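Local coordinates for hypothetical NUDIX hydrolase (Listeria monocytogenes, PDB 3SON), which probably hydrolyses a nucleoside diphosphate linked to another moiety, as in other Nudix hydrolases of the MutT family, with divalent metal ions as cofactors, at residues V8-F13 with E48-E53; V24-D29 with E109-R114; E57-V62 with Q103-L108. All coordinates share one frame; numbering follows the deposited sequence. Where two conformers were deposited one is given.

How the contacts relate
All three lie within one Nudix domain; contacts 1 and 3 supply calcium ligands, and contact 2 lies beside the site. Contact 1 packs helix 46-58 on strand 7-15 in the core. Contact 3 joins the C-terminal end of that helix to the loop before strand 110-116, and contact 2 pairs strand 110-116 with strand 20-27, the neighbour of strand 7-15 in the sheet. Centres of contacts 1 and 2 lie about 16 Å apart, each about 12 Å from that of contact 3. Along the chain, contacts 1 and 2 interleave, whereas contact 3 follows contact 1 and nests inside contact 2. Glu53 and Glu57 bind one ion, so the helix ties core packing to the metal.

Contact 1 (V8-F13 with E48-E53); sequences VLVIPF and ETAKRE. With CA (calcium ion), chain C.
Glu53 OE1 binds the calcium ion at 2.3 Å, while the aliphatic part of the same side chain rests against the strand, with Glu53 CG 4.3 Å from Val8 CG2. Ala37 O, Glu57 OE2 and two waters also bind the ion. A bend at chi2 (-73°) turns the carboxylate out of the apolar layer toward the metal. Its second oxygen is used as well: Arg52 NH1 reaches Glu53 OE2 at 2.8 Å, approaching from above the carboxylate plane. This salt bridge probably steadies the rotation of the carboxylate, and Arg52 itself has further acidic partners in Glu44 and Glu56.

Val8 is the main projection of the strand toward the helix. Its CG2 meets Ala50 CA at 3.8 Å, and its two methyls straddle the methyl of Thr49, each of them 3.9 Å from Thr49 CG2. Thr49 presents CG2 to the valine because that methyl stands opposite the backbone N, which leaves OG1 turned to Glu44, its hydrogen-bond partner.

Helix 46-58 carries the Arg-Glu pair and the later Glu-Glu pair of the Nudix box, the signature loop-helix-loop motif of the family, and here it lies across the mixed sheet with an angle of 55° between the short strand and helix segments. The small Ala50 lets the two backbones come close, its CA 5.9 Å from that of Val8. One step farther along this face of the strand, Val10 CG2 touches Ala50 CB at 4.0 Å. Strand 33-39 pairs beside Val8 and Val10 and brings Val36 against both Val10 and Glu53, while Phe93 of strand 87-96 packs on Ala50.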
loop_
_atom_site.group_PDB
_atom_site.type_symbol
_atom_site.label_atom_id
_atom_site.label_comp_id
_atom_site.label_asym_id
_atom_site.label_seq_id
_atom_site.Cartn_x
_atom_site.Cartn_y
_atom_site.Cartn_z
ATOM N N VAL A 8 -8.850 -6.841 6.167
ATOM C CA VAL A 8 -9.756 -6.161 5.303
ATOM C C VAL A 8 -9.890 -4.690 5.685
ATOM O O VAL A 8 -9.646 -4.286 6.874
ATOM C CB VAL A 8 -11.138 -6.880 5.168
ATOM C CG1 VAL A 8 -11.008 -8.398 4.802
ATOM C CG2 VAL A 8 -11.965 -6.751 6.471
ATOM N N LEU A 9 -10.181 -3.878 4.673
ATOM C CA LEU A 9 -10.516 -2.477 4.844
ATOM C C LEU A 9 -11.886 -2.299 4.199
ATOM O O LEU A 9 -12.173 -2.876 3.142
ATOM C CB LEU A 9 -9.479 -1.550 4.203
ATOM C CG LEU A 9 -9.640 -0.040 4.413
ATOM C CD1 LEU A 9 -8.925 0.378 5.687
ATOM C CD2 LEU A 9 -9.078 0.710 3.209
ATOM N N VAL A 10 -12.751 -1.553 4.863
ATOM C CA VAL A 10 -14.102 -1.275 4.323
ATOM C C VAL A 10 -14.479 0.205 4.448
ATOM O O VAL A 10 -14.438 0.763 5.549
ATOM C CB VAL A 10 -15.174 -2.099 5.034
ATOM C CG1 VAL A 10 -16.504 -1.885 4.382
ATOM C CG2 VAL A 10 -14.821 -3.581 5.062
ATOM N N ILE A 11 -14.782 0.845 3.304
ATOM C CA ILE A 11 -15.056 2.271 3.235
ATOM C C ILE A 11 -16.561 2.455 3.137
ATOM O O ILE A 11 -17.162 2.074 2.142
ATOM C CB ILE A 11 -14.403 2.916 1.995
ATOM C CG1 ILE A 11 -12.882 2.712 2.018
ATOM C CG2 ILE A 11 -14.734 4.439 1.862
ATOM C CD1 ILE A 11 -12.189 3.193 0.761
ATOM N N PRO A 12 -17.191 3.022 4.170
ATOM C CA PRO A 12 -18.646 3.327 4.027
ATOM C C PRO A 12 -18.846 4.544 3.129
ATOM O O PRO A 12 -17.981 5.440 3.096
ATOM C CB PRO A 12 -19.054 3.709 5.461
ATOM C CG PRO A 12 -17.891 3.359 6.316
ATOM C CD PRO A 12 -16.681 3.522 5.450
ATOM N N PHE A 13 -19.938 4.584 2.345
ATOM C CA PHE A 13 -20.265 5.785 1.573
ATOM C C PHE A 13 -21.777 5.981 1.455
ATOM O O PHE A 13 -22.552 5.034 1.650
ATOM C CB PHE A 13 -19.649 5.776 0.170
ATOM C CG PHE A 13 -20.223 4.739 -0.729
ATOM C CD1 PHE A 13 -19.724 3.442 -0.719
ATOM C CD2 PHE A 13 -21.305 5.034 -1.573
ATOM C CE1 PHE A 13 -20.247 2.491 -1.535
ATOM C CE2 PHE A 13 -21.825 4.082 -2.411
ATOM C CZ PHE A 13 -21.339 2.803 -2.385
ATOM N N GLU A 48 -16.472 -12.555 3.702
ATOM C CA GLU A 48 -17.148 -12.824 4.928
ATOM C C GLU A 48 -16.532 -12.048 6.089
ATOM O O GLU A 48 -17.247 -11.574 6.974
ATOM C CB GLU A 48 -17.147 -14.369 5.242
ATOM C CG GLU A 48 -17.817 -15.225 4.161
ATOM C CD GLU A 48 -17.498 -16.727 4.257
ATOM O OE1 GLU A 48 -16.713 -17.148 5.134
ATOM O OE2 GLU A 48 -18.023 -17.500 3.402
ATOM N N THR A 49 -15.204 -11.937 6.104
ATOM C CA THR A 49 -14.505 -11.011 7.051
ATOM C C THR A 49 -14.978 -9.578 6.872
ATOM O O THR A 49 -15.256 -8.897 7.848
ATOM C CB THR A 49 -12.976 -11.067 6.859
ATOM O OG1 THR A 49 -12.575 -12.429 6.858
ATOM C CG2 THR A 49 -12.232 -10.292 8.015
ATOM N N ALA A 50 -15.009 -9.093 5.635
ATOM C CA ALA A 50 -15.440 -7.676 5.359
ATOM C C ALA A 50 -16.851 -7.463 5.912
ATOM O O ALA A 50 -17.092 -6.477 6.587
ATOM C CB ALA A 50 -15.392 -7.393 3.846
ATOM N N LYS A 51 -17.769 -8.433 5.656
ATOM C CA LYS A 51 -19.156 -8.332 6.149
ATOM C C LYS A 51 -19.178 -8.281 7.683
ATOM O O LYS A 51 -19.848 -7.432 8.284
ATOM C CB LYS A 51 -20.030 -9.520 5.664
ATOM C CG LYS A 51 -21.526 -9.292 5.868
ATOM C CD LYS A 51 -22.348 -10.463 5.339
ATOM C CE LYS A 51 -23.856 -10.254 5.484
ATOM N NZ LYS A 51 -24.637 -11.497 5.138
ATOM N N ARG A 52 -18.519 -9.250 8.288
ATOM C CA ARG A 52 -18.489 -9.367 9.756
ATOM C C ARG A 52 -17.987 -8.103 10.410
ATOM O O ARG A 52 -18.616 -7.633 11.381
ATOM C CB ARG A 52 -17.648 -10.559 10.209
ATOM C CG ARG A 52 -17.692 -10.775 11.749
ATOM C CD ARG A 52 -16.840 -11.977 12.244
ATOM N NE ARG A 52 -15.551 -12.057 11.558
ATOM C CZ ARG A 52 -14.523 -11.247 11.790
ATOM N NH1 ARG A 52 -14.592 -10.311 12.759
ATOM N NH2 ARG A 52 -13.409 -11.362 11.058
ATOM N N GLU A 53 -16.874 -7.568 9.889
ATOM C CA GLU A 53 -16.220 -6.394 10.496
ATOM C C GLU A 53 -17.110 -5.177 10.352
ATOM O O GLU A 53 -17.156 -4.313 11.246
ATOM C CB GLU A 53 -14.855 -6.138 9.872
ATOM C CG GLU A 53 -13.866 -7.207 10.256
ATOM C CD GLU A 53 -13.390 -7.113 11.735
ATOM O OE1 GLU A 53 -13.477 -6.013 12.323
ATOM O OE2 GLU A 53 -12.858 -8.135 12.254
HETATM CA CA CA C . -12.329 -4.351 13.497
HETATM O O HOH W 1 -13.205 -5.685 14.936
HETATM O O HOH W 2 -9.741 -4.548 14.116
#

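Contact 2 (V24-D29 with E109-R114); sequences VLHRTD and EHSELR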
loop_
_atom_site.group_PDB
_atom_site.type_symbol
_atom_site.label_atom_id
_atom_site.label_comp_id
_atom_site.label_asym_id
_atom_site.label_seq_id
_atom_site.Cartn_x
_atom_site.Cartn_y
_atom_site.Cartn_z
ATOM N N VAL A 24 -15.802 8.320 7.737
ATOM C CA VAL A 24 -14.546 8.077 8.442
ATOM C C VAL A 24 -14.826 8.010 9.925
ATOM O O VAL A 24 -15.703 8.698 10.426
ATOM C CB VAL A 24 -13.492 9.156 8.180
ATOM C CG1 VAL A 24 -13.207 9.266 6.692
ATOM C CG2 VAL A 24 -13.968 10.540 8.640
ATOM N N LEU A 25 -14.000 7.230 10.625
ATOM C CA LEU A 25 -14.201 6.920 12.056
ATOM C C LEU A 25 -13.079 7.455 12.863
ATOM O O LEU A 25 -11.932 7.245 12.511
ATOM C CB LEU A 25 -14.283 5.406 12.251
ATOM C CG LEU A 25 -15.428 4.650 11.533
ATOM C CD1 LEU A 25 -15.183 3.136 11.515
ATOM C CD2 LEU A 25 -16.763 4.893 12.216
ATOM N N HIS A 26 -13.417 8.157 13.942
ATOM C CA HIS A 26 -12.431 8.671 14.800
ATOM C C HIS A 26 -12.295 7.729 15.959
ATOM O O HIS A 26 -13.290 7.251 16.506
ATOM C CB HIS A 26 -12.830 10.022 15.262
ATOM C CG HIS A 26 -11.756 10.700 16.029
ATOM N ND1 HIS A 26 -11.736 10.702 17.391
ATOM C CD2 HIS A 26 -10.668 11.444 15.608
ATOM C CE1 HIS A 26 -10.627 11.359 17.808
ATOM N NE2 HIS A 26 -9.984 11.836 16.723
ATOM N N ARG A 27 -11.050 7.389 16.304
ATOM C CA ARG A 27 -10.828 6.473 17.408
ATOM C C ARG A 27 -11.078 7.072 18.828
ATOM O O ARG A 27 -10.851 8.279 19.114
ATOM C CB ARG A 27 -9.411 5.924 17.371
ATOM C CG ARG A 27 -9.194 4.939 16.216
ATOM C CD ARG A 27 -7.876 4.194 16.445
ATOM N NE ARG A 27 -7.875 3.313 17.634
ATOM C CZ ARG A 27 -8.351 2.086 17.622
ATOM N NH1 ARG A 27 -8.943 1.603 16.524
ATOM N NH2 ARG A 27 -8.299 1.327 18.725
ATOM N N THR A 28 -11.594 6.234 19.709
ATOM C CA THR A 28 -11.775 6.662 21.116
ATOM C C THR A 28 -10.466 6.940 21.819
ATOM O O THR A 28 -10.361 7.944 22.593
ATOM C CB THR A 28 -12.635 5.638 21.912
ATOM O OG1 THR A 28 -13.921 5.555 21.284
ATOM C CG2 THR A 28 -12.768 6.057 23.423
ATOM N N ASP A 29 -9.456 6.078 21.619
ATOM C CA ASP A 29 -8.206 6.080 22.383
ATOM C C ASP A 29 -7.037 6.823 21.772
ATOM O O ASP A 29 -5.975 6.897 22.342
ATOM C CB ASP A 29 -7.807 4.602 22.637
ATOM C CG ASP A 29 -7.318 3.898 21.404
ATOM O OD1 ASP A 29 -7.148 4.569 20.323
ATOM O OD2 ASP A 29 -7.072 2.672 21.467
ATOM N N GLU A 109 -14.806 1.347 20.299
ATOM C CA GLU A 109 -13.507 1.640 19.688
ATOM C C GLU A 109 -13.465 3.042 19.044
ATOM O O GLU A 109 -12.390 3.573 18.887
ATOM C CB GLU A 109 -13.199 0.596 18.596
ATOM C CG GLU A 109 -11.715 0.533 18.253
ATOM C CD GLU A 109 -11.333 -0.721 17.473
ATOM O OE1 GLU A 109 -11.488 -1.837 18.019
ATOM O OE2 GLU A 109 -10.863 -0.581 16.323
ATOM N N HIS A 110 -14.639 3.603 18.726
ATOM C CA HIS A 110 -14.791 4.860 18.008
ATOM C C HIS A 110 -15.638 5.901 18.690
ATOM O O HIS A 110 -16.612 5.584 19.419
ATOM C CB HIS A 110 -15.350 4.585 16.567
ATOM C CG HIS A 110 -14.444 3.700 15.756
ATOM N ND1 HIS A 110 -14.817 2.475 15.380
ATOM C CD2 HIS A 110 -13.160 3.859 15.307
ATOM C CE1 HIS A 110 -13.817 1.880 14.749
ATOM N NE2 HIS A 110 -12.806 2.714 14.703
ATOM N N SER A 111 -15.294 7.173 18.447
ATOM C CA SER A 111 -15.974 8.326 19.060
ATOM C C SER A 111 -16.883 9.099 18.117
ATOM O O SER A 111 -17.665 9.904 18.559
ATOM C CB SER A 111 -14.963 9.316 19.632
ATOM O OG SER A 111 -14.134 9.916 18.654
ATOM N N GLU A 112 -16.762 8.830 16.852
ATOM C CA GLU A 112 -17.493 9.578 15.860
ATOM C C GLU A 112 -17.387 8.850 14.521
ATOM O O GLU A 112 -16.326 8.359 14.161
ATOM C CB GLU A 112 -16.939 11.041 15.782
ATOM C CG GLU A 112 -17.436 11.837 14.569
ATOM C CD GLU A 112 -17.019 13.258 14.546
ATOM O OE1 GLU A 112 -16.356 13.735 15.501
ATOM O OE2 GLU A 112 -17.413 13.973 13.584
ATOM N N LEU A 113 -18.515 8.832 13.780
ATOM C CA LEU A 113 -18.530 8.570 12.342
ATOM C C LEU A 113 -18.810 9.963 11.721
ATOM O O LEU A 113 -19.774 10.633 12.147
ATOM C CB LEU A 113 -19.677 7.667 11.951
ATOM C CG LEU A 113 -19.947 7.356 10.438
ATOM C CD1 LEU A 113 -18.801 6.607 9.818
ATOM C CD2 LEU A 113 -21.279 6.659 10.148
ATOM N N ARG A 114 -17.945 10.411 10.815
ATOM C CA ARG A 114 -18.155 11.636 10.096
ATOM C C ARG A 114 -18.285 11.374 8.593
ATOM O O ARG A 114 -17.471 10.667 7.986
ATOM C CB ARG A 114 -16.991 12.596 10.407
ATOM C CG ARG A 114 -17.241 14.032 9.949
ATOM C CD ARG A 114 -15.940 14.818 10.080
ATOM N NE ARG A 114 -15.703 15.243 11.463
ATOM C CZ ARG A 114 -14.675 15.987 11.880
ATOM N NH1 ARG A 114 -13.756 16.446 11.037
ATOM N NH2 ARG A 114 -14.578 16.326 13.167
#
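Leu25 lies over one face of the His110 ring, its CB 3.9 Å from the ring centroid and 21° off the ring normal, a CH-pi contact. Farther along the same leucine, CD1 lies over the same face, toward its CE1 corner, 3.7 Å from His110 CE1. Glu109 CB approaches the opposite face toward its rim, so the ring is held between aliphatic groups while His110 NE2 is hydrogen-bonded to Gln34 OE1. The other branch of Leu25 turns to Leu113, its non-hydrogen-bonded partner on the adjacent strand, where Leu25 CD2 meets Leu113 CD1 at 3.6 Å.

His26 points to the other face of the sheet. With CG trans to the backbone N (chi1 -172°), its ring offers an edge to Ser111, and ND1 donates to Ser111 OG at 2.8 Å, nearly in the ring plane. Asp31 takes up NE2 at the other end of the imidazole.

Arg27 is the centre of a salt-bridge network. A bend at chi3 turns the guanidinium between Asp29 and Glu109, where NE and NH2 grip the two oxygens of Asp29 side-on. The remaining nitrogen, NH1, bonds to Glu109 OE2 at 2.9 Å from above the carboxylate, the two flat groups being turned 47° from each other. Thr28 N closes the open end of the pairing on Glu109 O, 2.9 Å away.

Between the two sets of side chains the backbones run antiparallel, with Val24 and Arg114 as a hydrogen-bonded pair (Arg114 N to Val24 O, 2.8 Å); the second strand turns a corner at Ser111. Strand 110-116 thus borders strand 20-27, whose other neighbours include strand 33-39, with Trp33 reaching across to Val24, Glu112 and Arg114, while Glu57 of helix 46-58 packs on Leu25 and His110.

Contact 3 (E57-V62 with Q103-L108); sequences ELNLDV and QVTLSL. With CA (calcium ion), chain C.
Val104 wedges its forked side chain against Leu58 at the end of the helix and Leu60 just beyond it: CG1 rests 4.0 Å from Leu58 CB, and CG2 lies 3.9 Å from Leu60 CD2. Leu58 answers with a bump of its own. Its CD2 sits in the notch between Val104 CG1 and the branched end of Leu106, whose CD2 is 3.9 Å from Leu58 CD2. These side chains run alongside one another and point the same way, forming a compact apolar row that Leu97 extends against Leu58, Leu60 and Val104.

Next to this row the surface becomes polar. Asn59 stands across Thr105 at about a right angle, its CB 3.3 Å from Thr105 OG1, and its ND2 points in the amide plane at Thr105 O (3.0 Å), coming from above that carbonyl plane. The returning bond runs from Thr105 N to Leu58 O (3.1 Å), the donor again standing above the carbonyl plane.

Asn59 occupies the position that is usually glycine in the Nudix box, where the loop-helix-loop motif leaves its helix, and it takes the positive phi (45°) with which the chain leaves the helix. The helix has by then delivered Glu57, whose OE2 binds the same calcium ion as Glu53.

Where the loop draws away from the helix, water 3 bridges the two segments by donating to Glu57 O at 2.8 Å and accepting from Ser107 N. Leu106 CD2 also approaches that carbonyl, 3.5 Å from Glu57 O, and the leucine packs beyond it on Leu25 and Leu113 of the neighbouring strands.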
loop_
_atom_site.group_PDB
_atom_site.type_symbol
_atom_site.label_atom_id
_atom_site.label_comp_id
_atom_site.label_asym_id
_atom_site.label_seq_id
_atom_site.Cartn_x
_atom_site.Cartn_y
_atom_site.Cartn_z
ATOM N N GLU A 57 -18.524 -3.141 13.526
ATOM C CA GLU A 57 -18.163 -1.746 13.781
ATOM C C GLU A 57 -19.299 -0.748 13.640
ATOM O O GLU A 57 -19.257 0.304 14.285
ATOM C CB GLU A 57 -16.975 -1.333 12.900
ATOM C CG GLU A 57 -15.699 -2.121 13.204
ATOM C CD GLU A 57 -14.460 -1.481 12.632
ATOM O OE1 GLU A 57 -14.487 -0.250 12.364
ATOM O OE2 GLU A 57 -13.448 -2.191 12.432
ATOM N N LEU A 58 -20.278 -1.038 12.779
ATOM C CA LEU A 58 -21.410 -0.143 12.483
ATOM C C LEU A 58 -22.778 -0.584 13.034
ATOM O O LEU A 58 -23.780 0.122 12.882
ATOM C CB LEU A 58 -21.465 0.091 10.927
ATOM C CG LEU A 58 -20.142 0.486 10.321
ATOM C CD1 LEU A 58 -20.268 0.624 8.813
ATOM C CD2 LEU A 58 -19.625 1.789 10.893
ATOM N N ASN A 59 -22.769 -1.704 13.763
ATOM C CA ASN A 59 -23.940 -2.312 14.383
ATOM C C ASN A 59 -25.153 -2.363 13.451
ATOM O O ASN A 59 -26.230 -1.859 13.762
ATOM C CB ASN A 59 -24.213 -1.639 15.722
ATOM C CG ASN A 59 -23.164 -2.002 16.753
ATOM O OD1 ASN A 59 -23.075 -3.149 17.190
ATOM N ND2 ASN A 59 -22.313 -1.049 17.092
ATOM N N LEU A 60 -24.949 -2.988 12.305
ATOM C CA LEU A 60 -25.951 -3.019 11.225
ATOM C C LEU A 60 -26.785 -4.294 11.262
ATOM O O LEU A 60 -26.288 -5.329 11.655
ATOM C CB LEU A 60 -25.274 -3.014 9.846
ATOM C CG LEU A 60 -24.234 -1.985 9.419
ATOM C CD1 LEU A 60 -23.500 -2.470 8.156
ATOM C CD2 LEU A 60 -24.895 -0.640 9.195
ATOM N N ASP A 61 -28.029 -4.221 10.788
ATOM C CA ASP A 61 -28.842 -5.432 10.532
ATOM C C ASP A 61 -28.096 -6.382 9.546
ATOM O O ASP A 61 -26.913 -6.180 9.264
ATOM C CB ASP A 61 -30.230 -5.042 10.005
ATOM C CG ASP A 61 -30.168 -4.282 8.685
ATOM O OD1 ASP A 61 -30.559 -3.094 8.670
ATOM O OD2 ASP A 61 -29.721 -4.861 7.669
ATOM N N VAL A 62 -28.783 -7.384 8.996
ATOM C CA VAL A 62 -28.094 -8.457 8.235
ATOM C C VAL A 62 -27.719 -8.185 6.758
ATOM O O VAL A 62 -26.699 -8.700 6.289
ATOM C CB VAL A 62 -28.893 -9.792 8.289
ATOM C CG1 VAL A 62 -29.291 -10.123 9.723
ATOM C CG2 VAL A 62 -30.120 -9.739 7.384
ATOM N N GLN A 103 -29.370 4.065 10.937
ATOM C CA GLN A 103 -29.316 2.899 11.788
ATOM C C GLN A 103 -27.927 2.613 12.355
ATOM O O GLN A 103 -27.783 1.755 13.220
ATOM C CB GLN A 103 -29.779 1.672 11.029
ATOM C CG GLN A 103 -31.245 1.728 10.648
ATOM C CD GLN A 103 -31.657 0.542 9.815
ATOM O OE1 GLN A 103 -31.906 -0.547 10.341
ATOM N NE2 GLN A 103 -31.741 0.744 8.506
ATOM N N VAL A 104 -26.909 3.285 11.837
ATOM C CA VAL A 104 -25.549 3.030 12.211
ATOM C C VAL A 104 -25.268 3.498 13.649
ATOM O O VAL A 104 -25.643 4.611 14.015
ATOM C CB VAL A 104 -24.597 3.772 11.232
ATOM C CG1 VAL A 104 -23.156 3.621 11.681
ATOM C CG2 VAL A 104 -24.785 3.247 9.785
ATOM N N THR A 105 -24.723 2.627 14.473
ATOM C CA THR A 105 -24.233 3.024 15.818
ATOM C C THR A 105 -22.825 2.443 15.949
ATOM O O THR A 105 -22.521 1.385 15.400
ATOM C CB THR A 105 -25.177 2.606 17.019
ATOM O OG1 THR A 105 -25.266 1.187 17.146
ATOM C CG2 THR A 105 -26.672 3.194 16.861
ATOM N N LEU A 106 -21.959 3.122 16.689
ATOM C CA LEU A 106 -20.565 2.685 16.750
ATOM C C LEU A 106 -20.283 1.849 17.999
ATOM O O LEU A 106 -21.043 1.896 18.917
ATOM C CB LEU A 106 -19.659 3.904 16.708
ATOM C CG LEU A 106 -19.817 4.758 15.453
ATOM C CD1 LEU A 106 -18.888 5.979 15.444
ATOM C CD2 LEU A 106 -19.575 3.826 14.276
ATOM N N SER A 107 -19.259 1.007 17.903
ATOM C CA SER A 107 -18.719 0.281 19.041
ATOM C C SER A 107 -17.868 1.208 19.891
ATOM O O SER A 107 -17.576 2.364 19.500
ATOM C CB SER A 107 -17.887 -0.922 18.584
ATOM O OG SER A 107 -16.632 -0.550 18.056
ATOM N N LEU A 108 -17.462 0.741 21.047
ATOM C CA LEU A 108 -16.659 1.584 21.919
ATOM C C LEU A 108 -15.264 2.003 21.341
ATOM O O LEU A 108 -14.615 2.908 21.873
ATOM C CB LEU A 108 -16.471 0.925 23.282
ATOM C CG LEU A 108 -17.728 0.526 24.065
ATOM C CD1 LEU A 108 -17.385 -0.023 25.454
ATOM C CD2 LEU A 108 -18.683 1.713 24.170
HETATM CA CA CA C . -12.329 -4.351 13.497
HETATM O O HOH W 3 -17.128 1.120 15.874
HETATM O O HOH W 1 -13.205 -5.685 14.936
HETATM O O HOH W 2 -9.741 -4.548 14.116
#